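Local structure of putative phosphatase (DUF442) (Shewanella putrefaciens CN-32, 3GXH) at residues 106-118 and 130-144. The protein is probably a phosphatase of the tyrosine or dual-specificity superfamily, whose substrate is not known. Numbering follows the deposited sequence.
Sequences ANYRASAFAYLYQ and TMTPWNDELAIYPKW. With SO4 (sulfate ion), chain D.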
loop_
_atom_site.group_PDB
_atom_site.type_symbol
_atom_site.label_atom_id
_atom_site.label_comp_id
_atom_site.label_asym_id
_atom_site.label_seq_id
_atom_site.Cartn_x
_atom_site.Cartn_y
_atom_site.Cartn_z
ATOM N N ALA A 106 6.179 6.757 -2.780
ATOM C CA ALA A 106 5.313 7.613 -3.562
ATOM C C ALA A 106 4.016 6.997 -4.114
ATOM O O ALA A 106 3.395 7.529 -5.021
ATOM C CB ALA A 106 6.138 8.292 -4.699
ATOM N N ASN A 107 3.649 5.877 -3.527
ATOM C CA ASN A 107 2.420 5.169 -3.806
ATOM C C ASN A 107 2.361 4.519 -5.182
ATOM O O ASN A 107 1.265 4.217 -5.638
ATOM C CB ASN A 107 1.171 6.034 -3.542
ATOM C CG ASN A 107 -0.095 5.186 -3.176
ATOM O OD1 ASN A 107 -0.023 3.981 -2.992
ATOM N ND2 ASN A 107 -1.206 5.856 -3.032
ATOM N N TYR A 108 3.503 4.199 -5.802
ATOM C CA TYR A 108 3.449 3.420 -7.057
ATOM C C TYR A 108 3.262 1.944 -6.710
ATOM O O TYR A 108 2.243 1.320 -7.047
ATOM C CB TYR A 108 4.700 3.590 -7.880
ATOM C CG TYR A 108 4.733 4.849 -8.693
ATOM C CD1 TYR A 108 4.861 6.086 -8.106
ATOM C CD2 TYR A 108 4.728 4.786 -10.064
ATOM C CE1 TYR A 108 4.993 7.245 -8.893
ATOM C CE2 TYR A 108 4.831 5.950 -10.869
ATOM C CZ TYR A 108 4.960 7.167 -10.246
ATOM O OH TYR A 108 5.097 8.339 -11.008
ATOM N N ARG A 109 4.189 1.349 -5.979
ATOM C CA ARG A 109 4.058 -0.059 -5.572
ATOM C C ARG A 109 2.718 -0.276 -4.865
ATOM O O ARG A 109 1.980 -1.258 -5.183
ATOM C CB ARG A 109 5.163 -0.482 -4.599
ATOM C CG ARG A 109 6.534 -0.632 -5.204
ATOM C CD ARG A 109 7.503 -0.477 -4.005
ATOM N NE ARG A 109 8.913 -0.732 -4.228
ATOM C CZ ARG A 109 9.791 0.169 -4.627
ATOM N NH1 ARG A 109 9.428 1.368 -5.090
ATOM N NH2 ARG A 109 11.064 -0.154 -4.669
ATOM N N ALA A 110 2.371 0.553 -3.880
ATOM C CA ALA A 110 1.202 0.332 -3.051
ATOM C C ALA A 110 -0.113 0.457 -3.793
ATOM O O ALA A 110 -1.019 -0.352 -3.586
ATOM C CB ALA A 110 1.243 1.237 -1.764
ATOM N N SER A 111 -0.254 1.431 -4.666
ATOM C CA SER A 111 -1.514 1.552 -5.429
ATOM C C SER A 111 -1.675 0.374 -6.417
ATOM O O SER A 111 -2.805 -0.090 -6.616
ATOM C CB SER A 111 -1.626 2.895 -6.137
ATOM O OG SER A 111 -0.651 3.059 -7.169
ATOM N N ALA A 112 -0.566 -0.119 -6.964
ATOM C CA ALA A 112 -0.598 -1.295 -7.858
ATOM C C ALA A 112 -1.047 -2.534 -7.074
ATOM O O ALA A 112 -1.875 -3.302 -7.521
ATOM C CB ALA A 112 0.757 -1.504 -8.550
ATOM N N PHE A 113 -0.479 -2.713 -5.888
ATOM C CA PHE A 113 -0.826 -3.863 -5.051
ATOM C C PHE A 113 -2.269 -3.743 -4.554
ATOM O O PHE A 113 -2.996 -4.734 -4.493
ATOM C CB PHE A 113 0.142 -4.027 -3.857
ATOM C CG PHE A 113 1.413 -4.786 -4.175
ATOM C CD1 PHE A 113 2.099 -4.614 -5.373
ATOM C CD2 PHE A 113 1.969 -5.621 -3.224
ATOM C CE1 PHE A 113 3.284 -5.293 -5.633
ATOM C CE2 PHE A 113 3.129 -6.288 -3.518
ATOM C CZ PHE A 113 3.785 -6.127 -4.681
ATOM N N ALA A 114 -2.708 -2.524 -4.225
ATOM C CA ALA A 114 -4.099 -2.336 -3.831
ATOM C C ALA A 114 -5.046 -2.684 -4.986
ATOM O O ALA A 114 -6.087 -3.335 -4.777
ATOM C CB ALA A 114 -4.364 -0.896 -3.357
ATOM N N TYR A 115 -4.722 -2.283 -6.194
ATOM C CA TYR A 115 -5.524 -2.639 -7.361
ATOM C C TYR A 115 -5.633 -4.155 -7.489
ATOM O O TYR A 115 -6.732 -4.693 -7.666
ATOM C CB TYR A 115 -4.890 -2.050 -8.613
ATOM C CG TYR A 115 -5.487 -2.598 -9.871
ATOM C CD1 TYR A 115 -6.774 -2.242 -10.238
ATOM C CD2 TYR A 115 -4.802 -3.536 -10.653
ATOM C CE1 TYR A 115 -7.362 -2.768 -11.376
ATOM C CE2 TYR A 115 -5.378 -4.066 -11.807
ATOM C CZ TYR A 115 -6.645 -3.685 -12.153
ATOM O OH TYR A 115 -7.219 -4.224 -13.320
ATOM N N LEU A 116 -4.495 -4.866 -7.369
ATOM C CA LEU A 116 -4.545 -6.291 -7.538
ATOM C C LEU A 116 -5.366 -6.956 -6.442
ATOM O O LEU A 116 -6.070 -7.961 -6.705
ATOM C CB LEU A 116 -3.136 -6.877 -7.583
ATOM C CG LEU A 116 -2.413 -6.550 -8.895
ATOM C CD1 LEU A 116 -0.963 -7.023 -8.797
ATOM C CD2 LEU A 116 -3.087 -7.151 -10.152
ATOM N N TYR A 117 -5.307 -6.428 -5.229
ATOM C CA TYR A 117 -6.062 -6.965 -4.127
ATOM C C TYR A 117 -7.541 -6.794 -4.362
ATOM O O TYR A 117 -8.331 -7.738 -4.185
ATOM C CB TYR A 117 -5.641 -6.296 -2.809
ATOM C CG TYR A 117 -6.561 -6.587 -1.663
ATOM C CD1 TYR A 117 -6.485 -7.802 -1.003
ATOM C CD2 TYR A 117 -7.549 -5.655 -1.261
ATOM C CE1 TYR A 117 -7.348 -8.083 0.066
ATOM C CE2 TYR A 117 -8.421 -5.950 -0.204
ATOM C CZ TYR A 117 -8.284 -7.146 0.440
ATOM O OH TYR A 117 -9.175 -7.423 1.469
ATOM N N GLN A 118 -7.946 -5.598 -4.722
ATOM C CA GLN A 118 -9.365 -5.360 -4.962
ATOM C C GLN A 118 -9.868 -6.219 -6.118
ATOM O O GLN A 118 -10.992 -6.750 -6.083
ATOM C CB GLN A 118 -9.645 -3.898 -5.190
ATOM C CG GLN A 118 -9.328 -3.066 -3.942
ATOM C CD GLN A 118 -9.645 -1.590 -4.063
ATOM O OE1 GLN A 118 -9.544 -0.978 -5.143
ATOM N NE2 GLN A 118 -10.017 -0.988 -2.913
ATOM N N THR A 130 -7.628 3.656 -9.352
ATOM C CA THR A 130 -6.856 3.095 -8.246
ATOM C C THR A 130 -5.374 3.511 -8.348
ATOM O O THR A 130 -4.748 3.809 -7.310
ATOM C CB THR A 130 -7.004 1.562 -8.219
ATOM O OG1 THR A 130 -8.375 1.212 -8.046
ATOM C CG2 THR A 130 -6.241 0.981 -7.034
HETATM N N MSE A 131 -4.871 3.511 -9.572
HETATM C CA MSE A 131 -3.438 3.727 -9.823
HETATM C C MSE A 131 -3.150 5.135 -10.291
HETATM O O MSE A 131 -2.192 5.395 -10.980
HETATM C CB MSE A 131 -2.859 2.681 -10.775
HETATM C CG MSE A 131 -2.867 1.255 -10.159
HETATM SE SE MSE A 131 -2.366 -0.102 -11.433
HETATM C CE MSE A 131 -0.527 0.463 -11.844
ATOM N N THR A 132 -3.943 6.065 -9.769
ATOM C CA THR A 132 -3.749 7.489 -10.033
ATOM C C THR A 132 -2.292 7.959 -9.813
ATOM O O THR A 132 -1.776 8.728 -10.612
ATOM C CB THR A 132 -4.812 8.320 -9.243
ATOM O OG1 THR A 132 -6.095 8.134 -9.876
ATOM C CG2 THR A 132 -4.466 9.806 -9.253
ATOM N N PRO A 133 -1.608 7.456 -8.771
ATOM C CA PRO A 133 -0.241 7.902 -8.555
ATOM C C PRO A 133 0.715 7.573 -9.646
ATOM O O PRO A 133 1.759 8.196 -9.719
ATOM C CB PRO A 133 0.165 7.161 -7.265
ATOM C CG PRO A 133 -1.128 7.012 -6.526
ATOM C CD PRO A 133 -2.078 6.641 -7.627
ATOM N N TRP A 134 0.372 6.615 -10.510
ATOM C CA TRP A 134 1.201 6.224 -11.634
ATOM C C TRP A 134 1.227 7.266 -12.724
ATOM O O TRP A 134 2.041 7.185 -13.623
ATOM C CB TRP A 134 0.797 4.839 -12.226
ATOM C CG TRP A 134 1.213 3.738 -11.344
ATOM C CD1 TRP A 134 0.694 3.446 -10.121
ATOM C CD2 TRP A 134 2.240 2.765 -11.586
ATOM N NE1 TRP A 134 1.319 2.352 -9.598
ATOM C CE2 TRP A 134 2.301 1.938 -10.447
ATOM C CE3 TRP A 134 3.161 2.552 -12.619
ATOM C CZ2 TRP A 134 3.217 0.910 -10.327
ATOM C CZ3 TRP A 134 4.058 1.496 -12.499
ATOM C CH2 TRP A 134 4.071 0.687 -11.376
ATOM N N ASN A 135 0.278 8.201 -12.663
ATOM C CA ASN A 135 0.217 9.278 -13.617
ATOM C C ASN A 135 0.360 8.761 -15.022
ATOM O O ASN A 135 1.129 9.317 -15.811
ATOM C CB ASN A 135 1.319 10.295 -13.290
ATOM C CG ASN A 135 0.978 11.658 -13.765
ATOM O OD1 ASN A 135 1.668 12.219 -14.616
ATOM N ND2 ASN A 135 -0.124 12.198 -13.256
ATOM N N ASP A 136 -0.367 7.686 -15.328
ATOM C CA ASP A 136 -0.340 7.019 -16.623
ATOM C C ASP A 136 1.031 6.476 -17.138
ATOM O O ASP A 136 1.230 6.346 -18.344
ATOM C CB ASP A 136 -0.966 7.929 -17.694
ATOM N N GLU A 137 1.949 6.123 -16.234
ATOM C CA GLU A 137 3.306 5.681 -16.613
ATOM C C GLU A 137 3.456 4.161 -16.621
ATOM O O GLU A 137 4.540 3.635 -16.821
ATOM C CB GLU A 137 4.329 6.251 -15.614
ATOM C CG GLU A 137 4.474 7.772 -15.701
ATOM C CD GLU A 137 5.027 8.403 -14.444
ATOM O OE1 GLU A 137 5.513 7.690 -13.552
ATOM O OE2 GLU A 137 4.982 9.653 -14.376
ATOM N N LEU A 138 2.372 3.421 -16.403
ATOM C CA LEU A 138 2.528 1.987 -16.355
ATOM C C LEU A 138 3.206 1.413 -17.619
ATOM O O LEU A 138 3.988 0.496 -17.516
ATOM C CB LEU A 138 1.186 1.281 -16.106
ATOM C CG LEU A 138 1.217 -0.237 -16.074
ATOM C CD1 LEU A 138 2.215 -0.783 -15.093
ATOM C CD2 LEU A 138 -0.211 -0.841 -15.741
ATOM N N ALA A 139 2.899 1.954 -18.796
ATOM C CA ALA A 139 3.537 1.506 -20.047
ATOM C C ALA A 139 5.073 1.637 -20.036
ATOM O O ALA A 139 5.789 0.850 -20.672
ATOM C CB ALA A 139 2.957 2.270 -21.237
ATOM N N ILE A 140 5.567 2.615 -19.288
ATOM C CA ILE A 140 7.003 2.831 -19.145
ATOM C C ILE A 140 7.727 1.631 -18.510
ATOM O O ILE A 140 8.931 1.463 -18.709
ATOM C CB ILE A 140 7.250 4.122 -18.304
ATOM C CG1 ILE A 140 6.631 5.310 -19.028
ATOM C CG2 ILE A 140 8.737 4.407 -18.053
ATOM C CD1 ILE A 140 6.813 6.652 -18.276
ATOM N N TYR A 141 6.986 0.786 -17.783
ATOM C CA TYR A 141 7.567 -0.172 -16.845
ATOM C C TYR A 141 7.040 -1.590 -17.184
ATOM O O TYR A 141 6.141 -2.107 -16.502
ATOM C CB TYR A 141 7.267 0.231 -15.382
ATOM C CG TYR A 141 7.883 1.572 -15.020
ATOM C CD1 TYR A 141 9.270 1.736 -14.998
ATOM C CD2 TYR A 141 7.101 2.665 -14.758
ATOM C CE1 TYR A 141 9.837 2.984 -14.664
ATOM C CE2 TYR A 141 7.668 3.927 -14.437
ATOM C CZ TYR A 141 9.028 4.048 -14.412
ATOM O OH TYR A 141 9.616 5.282 -14.105
ATOM N N PRO A 142 7.597 -2.221 -18.205
ATOM C CA PRO A 142 7.036 -3.501 -18.641
ATOM C C PRO A 142 7.074 -4.593 -17.595
ATOM O O PRO A 142 6.246 -5.527 -17.677
ATOM C CB PRO A 142 7.926 -3.906 -19.851
ATOM C CG PRO A 142 9.096 -2.989 -19.828
ATOM C CD PRO A 142 8.673 -1.743 -19.101
ATOM N N LYS A 143 8.008 -4.553 -16.644
ATOM C CA LYS A 143 8.032 -5.590 -15.613
ATOM C C LYS A 143 6.786 -5.468 -14.744
ATOM O O LYS A 143 6.216 -6.471 -14.302
ATOM C CB LYS A 143 9.258 -5.514 -14.746
ATOM C CG LYS A 143 10.561 -5.531 -15.530
ATOM C CD LYS A 143 11.333 -6.800 -15.378
ATOM C CE LYS A 143 12.802 -6.587 -15.809
ATOM N NZ LYS A 143 13.542 -5.499 -15.065
ATOM N N TRP A 144 6.402 -4.229 -14.457
ATOM C CA TRP A 144 5.154 -3.952 -13.730
ATOM C C TRP A 144 3.929 -4.339 -14.545
ATOM O O TRP A 144 3.007 -4.939 -14.039
ATOM C CB TRP A 144 5.093 -2.502 -13.207
ATOM C CG TRP A 144 5.964 -2.366 -11.992
ATOM C CD1 TRP A 144 7.269 -2.060 -11.961
ATOM C CD2 TRP A 144 5.545 -2.553 -10.633
ATOM N NE1 TRP A 144 7.731 -2.112 -10.649
ATOM C CE2 TRP A 144 6.674 -2.396 -9.822
ATOM C CE3 TRP A 144 4.340 -2.900 -10.045
ATOM C CZ2 TRP A 144 6.624 -2.520 -8.436
ATOM C CZ3 TRP A 144 4.295 -3.018 -8.642
ATOM C CH2 TRP A 144 5.437 -2.895 -7.871
HETATM S S SO4 D . 7.278 4.026 -5.050
HETATM O O1 SO4 D . 6.207 4.964 -5.188
HETATM O O2 SO4 D . 8.373 4.328 -5.972
HETATM O O3 SO4 D . 7.798 4.069 -3.689
HETATM O O4 SO4 D . 6.748 2.664 -5.250
HETATM O O HOH W 1 5.915 11.062 -12.481
HETATM O O HOH W 2 -9.809 1.617 -5.499
#
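Tyr-108 lies across the indole of Trp-134 and reaches past it to Glu-137. Its CB rests off-centre over the five-membered ring of Trp-134, and on its other flank meets sulfate O1 at 3.4 Å. With CG anti to the carbonyl carbon, chi1 of -81° turns the ring's CD2 side onto Trp-134. CD2 then comes down on CD2 of Trp-134 at 3.5 Å, the leading edge of a T-shaped pair whose planes are tilted by 53°. CD1 turns the other way, toward the sulfate, while CE1 and CZ have the carbonyl O of Pro-133 over one ring face. CE2 already touches Glu-137 OE1, to which the OH donates a 2.7 Å hydrogen bond on the syn side of the carboxylate but tilted out of its plane. The backbone O of Tyr-108 accepts from Trp-134 NE1 at 2.9 Å, a bent bond at 133°, and also from Ala-112 N within the helix. Residues 106-109 close a loop that resembles the phosphate-binding loop of the protein tyrosine phosphatases, with one residue fewer than the canonical CX5R signature, where strand 100-103 runs into helix 108-120. Here they cradle a sulfate, probably in the place of a substrate phosphate: Tyr-108 N binds O1, and Arg-109 grips O4 with both its N and NH1, while Arg-109 NE is held by Val-75 O. Ser-111 OG donates to Asn-107 O at 2.7 Å, tying the loop to the first helical turn, and lies at the edge of the Trp-134 ring. On the ring face opposite Tyr-108, the CE methyl of selenomethionine Met-131 lies toward the rim. Ala-112 CB meets Trp-134 and Trp-144, and Thr-130 fits as a knob among Ser-111, Ala-114, Tyr-115 and Gln-118.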